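Local coordinates for chromatin structure-remodeling complex subunit RSC2 (Saccharomyces cerevisiae, PDB 4BB7), which serves in the RSC chromatin-remodelling complex, which repositions nucleosomes and regulates transcription, and contributes a histone H3-binding BAH domain, at residues A[59-70]-A[86-97]. Sequence-based numbering, arbitrary orientation.
Sequences KQWLNACWYYRP and VMKTGQYRDHLV
Trp66 meets His95 edge on: indole NE1 donates to imidazole NE2 at 3.0 Å, and each nitrogen lies close to the other ring's plane although the planes themselves stand 57° apart. This is consistent with NE2 being the unprotonated nitrogen of His95. Over one face of the same indole runs Arg93, its CG 3.6 Å from the centroid of the six-membered ring, a CH-pi contact. From there the Arg93 chain bends at chi2 and runs on past the indole rim, where one face of the guanidinium meets Trp66 CH2; NE donates to Gln91 OE1 and NH1 reaches Pro197 O, while Gln91 NE2 is hydrogen-bonded to Glu134. A leucine in place of Trp66 would probably leave His95 NE2 without its donor and strip Arg93 CG of the flat surface it packs on.

On the other face of the sheet, Asn63 ND2 gives a nearly straight bond (167°) to Asp94 OD1 at 2.7 Å, and Cys65 SG sits over the Tyr92 ring, 3.9 Å from its centroid. With SG trans to the backbone N (chi1 -177°), the sulfur is held against that ring. Back on the face of His95 and Arg93, Thr89 CG2 lies above the centre of the Tyr68 ring, 3.5 Å from the centroid, while Thr89 OG1 and N both donate to Trp66 O.

Antiparallel pairing runs from Trp61–Leu96 to Cys65–Tyr92, then resumes two residues out of step at Tyr67–Lys88: a beta bulge, with the partner strand turning a corner at Gly90. Within the six-stranded sheet of this BAH domain, strand 87-96 is outermost in the chain; strand 60-68 pairs on its other side with strand 45-54, whose Phe50 meets Tyr92 edge-to-face, and strands 125-128 and 130-133 pack against the Val86–Lys88 end.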
loop_
_atom_site.group_PDB
_atom_site.type_symbol
_atom_site.label_atom_id
_atom_site.label_comp_id
_atom_site.label_asym_id
_atom_site.label_seq_id
_atom_site.Cartn_x
_atom_site.Cartn_y
_atom_site.Cartn_z
ATOM N N LYS A 59 0.790 6.933 12.869
ATOM C CA LYS A 59 1.871 7.238 11.937
ATOM C C LYS A 59 1.324 7.947 10.704
ATOM O O LYS A 59 0.201 7.684 10.269
ATOM C CB LYS A 59 2.617 5.970 11.518
ATOM C CG LYS A 59 3.294 5.236 12.658
ATOM C CD LYS A 59 4.187 4.120 12.140
ATOM C CE LYS A 59 3.441 3.209 11.180
ATOM N NZ LYS A 59 4.289 2.074 10.721
ATOM N N GLN A 60 2.120 8.844 10.140
ATOM C CA GLN A 60 1.699 9.591 8.961
ATOM C C GLN A 60 2.386 9.085 7.697
ATOM O O GLN A 60 3.603 8.907 7.662
ATOM C CB GLN A 60 1.952 11.080 9.165
ATOM C CG GLN A 60 1.235 11.632 10.383
ATOM C CD GLN A 60 1.717 13.009 10.754
ATOM O OE1 GLN A 60 2.802 13.427 10.350
ATOM N NE2 GLN A 60 0.913 13.729 11.524
ATOM N N TRP A 61 1.587 8.857 6.662
ATOM C CA TRP A 61 2.069 8.272 5.419
ATOM C C TRP A 61 1.880 9.206 4.226
ATOM O O TRP A 61 1.170 10.210 4.303
ATOM C CB TRP A 61 1.332 6.962 5.140
ATOM C CG TRP A 61 1.772 5.808 5.980
ATOM C CD1 TRP A 61 1.460 5.578 7.289
ATOM C CD2 TRP A 61 2.584 4.704 5.560
ATOM N NE1 TRP A 61 2.035 4.403 7.713
ATOM C CE2 TRP A 61 2.728 3.845 6.670
ATOM C CE3 TRP A 61 3.202 4.358 4.354
ATOM C CZ2 TRP A 61 3.471 2.666 6.612
ATOM C CZ3 TRP A 61 3.940 3.191 4.297
ATOM C CH2 TRP A 61 4.069 2.358 5.420
ATOM N N LEU A 62 2.517 8.851 3.118
ATOM C CA LEU A 62 2.380 9.596 1.878
ATOM C C LEU A 62 2.519 8.659 0.687
ATOM O O LEU A 62 3.094 7.574 0.795
ATOM C CB LEU A 62 3.423 10.713 1.806
ATOM C CG LEU A 62 4.902 10.326 1.885
ATOM C CD1 LEU A 62 5.401 9.810 0.539
ATOM C CD2 LEU A 62 5.736 11.517 2.337
ATOM N N ASN A 63 1.983 9.081 -0.451
ATOM C CA ASN A 63 2.165 8.342 -1.686
ATOM C C ASN A 63 2.884 9.192 -2.728
ATOM O O ASN A 63 2.350 10.197 -3.208
ATOM C CB ASN A 63 0.823 7.850 -2.223
ATOM C CG ASN A 63 0.970 7.045 -3.494
ATOM O OD1 ASN A 63 1.053 7.605 -4.586
ATOM N ND2 ASN A 63 1.011 5.723 -3.359
ATOM N N ALA A 64 4.102 8.789 -3.071
ATOM C CA ALA A 64 4.910 9.540 -4.024
ATOM C C ALA A 64 5.127 8.782 -5.334
ATOM O O ALA A 64 5.249 7.556 -5.342
ATOM C CB ALA A 64 6.245 9.914 -3.399
ATOM N N CYS A 65 5.160 9.522 -6.440
ATOM C CA CYS A 65 5.523 8.956 -7.732
ATOM C C CYS A 65 7.030 9.068 -7.928
ATOM O O CYS A 65 7.576 10.171 -7.989
ATOM C CB CYS A 65 4.793 9.671 -8.868
ATOM S SG CYS A 65 5.109 8.966 -10.517
ATOM N N TRP A 66 7.697 7.923 -8.025
ATOM C CA TRP A 66 9.150 7.890 -8.137
ATOM C C TRP A 66 9.652 8.414 -9.474
ATOM O O TRP A 66 8.998 8.256 -10.504
ATOM C CB TRP A 66 9.678 6.469 -7.913
ATOM C CG TRP A 66 9.641 6.026 -6.481
ATOM C CD1 TRP A 66 9.289 6.778 -5.398
ATOM C CD2 TRP A 66 9.968 4.726 -5.978
ATOM N NE1 TRP A 66 9.377 6.026 -4.250
ATOM C CE2 TRP A 66 9.793 4.763 -4.579
ATOM C CE3 TRP A 66 10.393 3.534 -6.574
ATOM C CZ2 TRP A 66 10.028 3.656 -3.766
ATOM C CZ3 TRP A 66 10.629 2.436 -5.764
ATOM C CH2 TRP A 66 10.446 2.505 -4.375
ATOM N N TYR A 67 10.819 9.046 -9.438
ATOM C CA TYR A 67 11.524 9.464 -10.641
ATOM C C TYR A 67 12.957 8.952 -10.559
ATOM O O TYR A 67 13.685 9.283 -9.626
ATOM C CB TYR A 67 11.516 10.988 -10.774
ATOM C CG TYR A 67 10.177 11.570 -11.164
ATOM C CD1 TYR A 67 9.066 11.430 -10.338
ATOM C CD2 TYR A 67 10.025 12.278 -12.349
ATOM C CE1 TYR A 67 7.840 11.966 -10.686
ATOM C CE2 TYR A 67 8.803 12.822 -12.705
ATOM C CZ TYR A 67 7.716 12.660 -11.870
ATOM O OH TYR A 67 6.503 13.198 -12.224
ATOM N N TYR A 68 13.353 8.138 -11.528
ATOM C CA TYR A 68 14.676 7.522 -11.512
ATOM C C TYR A 68 15.772 8.481 -11.964
ATOM O O TYR A 68 15.517 9.436 -12.698
ATOM C CB TYR A 68 14.700 6.273 -12.399
ATOM C CG TYR A 68 13.948 5.089 -11.837
ATOM C CD1 TYR A 68 13.452 5.106 -10.538
ATOM C CD2 TYR A 68 13.746 3.947 -12.599
ATOM C CE1 TYR A 68 12.768 4.019 -10.019
ATOM C CE2 TYR A 68 13.063 2.856 -12.090
ATOM C CZ TYR A 68 12.575 2.897 -10.801
ATOM O OH TYR A 68 11.894 1.814 -10.291
ATOM N N ARG A 69 16.993 8.223 -11.510
ATOM C CA ARG A 69 18.162 8.894 -12.050
ATOM C C ARG A 69 18.732 7.969 -13.118
ATOM O O ARG A 69 18.418 6.779 -13.131
ATOM C CB ARG A 69 19.201 9.143 -10.959
ATOM C CG ARG A 69 18.670 9.832 -9.715
ATOM C CD ARG A 69 19.778 9.966 -8.684
ATOM N NE ARG A 69 19.304 10.463 -7.396
ATOM C CZ ARG A 69 19.486 11.705 -6.960
ATOM N NH1 ARG A 69 20.131 12.586 -7.710
ATOM N NH2 ARG A 69 19.026 12.065 -5.771
ATOM N N PRO A 70 19.569 8.510 -14.019
ATOM C CA PRO A 70 20.117 7.728 -15.135
ATOM C C PRO A 70 20.726 6.396 -14.695
ATOM O O PRO A 70 20.411 5.351 -15.269
ATOM C CB PRO A 70 21.205 8.645 -15.696
ATOM C CG PRO A 70 20.739 10.026 -15.355
ATOM C CD PRO A 70 20.058 9.902 -14.023
ATOM N N VAL A 86 16.184 13.566 -14.507
ATOM C CA VAL A 86 15.430 12.447 -13.950
ATOM C C VAL A 86 14.340 12.002 -14.925
ATOM O O VAL A 86 13.910 12.773 -15.784
ATOM C CB VAL A 86 14.780 12.792 -12.587
ATOM C CG1 VAL A 86 15.833 13.274 -11.599
ATOM C CG2 VAL A 86 13.677 13.832 -12.758
ATOM N N MET A 87 13.904 10.754 -14.788
ATOM C CA MET A 87 12.826 10.217 -15.607
ATOM C C MET A 87 11.646 9.797 -14.735
ATOM O O MET A 87 11.839 9.310 -13.622
ATOM C CB MET A 87 13.312 9.015 -16.426
ATOM C CG MET A 87 14.124 9.367 -17.668
ATOM S SD MET A 87 15.772 9.988 -17.299
ATOM C CE MET A 87 16.453 8.627 -16.356
ATOM N N LYS A 88 10.431 9.988 -15.246
ATOM C CA LYS A 88 9.217 9.601 -14.533
ATOM C C LYS A 88 8.921 8.115 -14.706
ATOM O O LYS A 88 9.056 7.564 -15.802
ATOM C CB LYS A 88 8.019 10.414 -15.029
ATOM C CG LYS A 88 6.701 10.039 -14.365
ATOM C CD LYS A 88 5.522 10.633 -15.112
ATOM C CE LYS A 88 4.242 10.472 -14.321
ATOM N NZ LYS A 88 3.955 9.048 -14.012
ATOM N N THR A 89 8.501 7.474 -13.620
ATOM C CA THR A 89 8.204 6.045 -13.641
ATOM C C THR A 89 6.745 5.754 -13.297
ATOM O O THR A 89 5.963 6.662 -13.007
ATOM C CB THR A 89 9.125 5.264 -12.678
ATOM O OG1 THR A 89 8.832 5.623 -11.322
ATOM C CG2 THR A 89 10.586 5.574 -12.974
ATOM N N GLY A 90 6.388 4.477 -13.329
ATOM C CA GLY A 90 5.049 4.055 -12.976
ATOM C C GLY A 90 4.965 3.630 -11.525
ATOM O O GLY A 90 4.002 2.988 -11.118
ATOM N N GLN A 91 5.974 3.997 -10.743
ATOM C CA GLN A 91 6.045 3.598 -9.341
ATOM C C GLN A 91 5.384 4.604 -8.401
ATOM O O GLN A 91 5.953 5.650 -8.094
ATOM C CB GLN A 91 7.501 3.381 -8.929
ATOM C CG GLN A 91 8.212 2.303 -9.727
ATOM C CD GLN A 91 7.729 0.908 -9.383
ATOM O OE1 GLN A 91 7.288 0.647 -8.262
ATOM N NE2 GLN A 91 7.807 0.003 -10.349
ATOM N N TYR A 92 4.177 4.287 -7.945
ATOM C CA TYR A 92 3.517 5.098 -6.927
ATOM C C TYR A 92 3.587 4.363 -5.594
ATOM O O TYR A 92 2.788 3.469 -5.325
ATOM C CB TYR A 92 2.069 5.406 -7.322
ATOM C CG TYR A 92 1.956 6.158 -8.632
ATOM C CD1 TYR A 92 2.086 5.497 -9.847
ATOM C CD2 TYR A 92 1.725 7.527 -8.656
ATOM C CE1 TYR A 92 1.989 6.174 -11.051
ATOM C CE2 TYR A 92 1.627 8.217 -9.856
ATOM C CZ TYR A 92 1.761 7.534 -11.052
ATOM O OH TYR A 92 1.664 8.208 -12.254
ATOM N N ARG A 93 4.560 4.738 -4.772
ATOM C CA ARG A 93 4.857 4.003 -3.549
ATOM C C ARG A 93 4.432 4.756 -2.296
ATOM O O ARG A 93 4.371 5.983 -2.286
ATOM C CB ARG A 93 6.353 3.687 -3.473
ATOM C CG ARG A 93 6.842 2.659 -4.484
ATOM C CD ARG A 93 6.186 1.307 -4.248
ATOM N NE ARG A 93 6.824 0.246 -5.020
ATOM C CZ ARG A 93 7.712 -0.609 -4.523
ATOM N NH1 ARG A 93 8.070 -0.535 -3.250
ATOM N NH2 ARG A 93 8.240 -1.542 -5.300
ATOM N N ASP A 94 4.145 4.005 -1.238
ATOM C CA ASP A 94 3.802 4.584 0.055
ATOM C C ASP A 94 5.036 4.667 0.948
ATOM O O ASP A 94 5.806 3.711 1.041
ATOM C CB ASP A 94 2.724 3.750 0.751
ATOM C CG ASP A 94 1.400 3.766 0.009
ATOM O OD1 ASP A 94 1.205 4.657 -0.844
ATOM O OD2 ASP A 94 0.550 2.895 0.288
ATOM N N HIS A 95 5.222 5.813 1.599
ATOM C CA HIS A 95 6.313 5.981 2.545
ATOM C C HIS A 95 5.807 6.493 3.890
ATOM O O HIS A 95 4.772 7.158 3.962
ATOM C CB HIS A 95 7.336 6.985 2.017
ATOM C CG HIS A 95 7.953 6.609 0.707
ATOM N ND1 HIS A 95 9.262 6.194 0.597
ATOM C CD2 HIS A 95 7.453 6.623 -0.551
ATOM C CE1 HIS A 95 9.538 5.952 -0.673
ATOM N NE2 HIS A 95 8.457 6.206 -1.391
ATOM N N LEU A 96 6.542 6.181 4.953
ATOM C CA LEU A 96 6.388 6.889 6.216
ATOM C C LEU A 96 6.967 8.285 6.012
ATOM O O LEU A 96 8.074 8.420 5.490
ATOM C CB LEU A 96 7.151 6.171 7.331
ATOM C CG LEU A 96 6.703 4.747 7.671
ATOM C CD1 LEU A 96 7.650 4.093 8.667
ATOM C CD2 LEU A 96 5.283 4.755 8.212
ATOM N N VAL A 97 6.228 9.318 6.409
ATOM C CA VAL A 97 6.675 10.693 6.182
ATOM C C VAL A 97 8.026 10.971 6.841
ATOM O O VAL A 97 8.697 11.960 6.529
ATOM C CB VAL A 97 5.634 11.734 6.645
ATOM C CG1 VAL A 97 4.307 11.504 5.936
ATOM C CG2 VAL A 97 5.460 11.684 8.149
#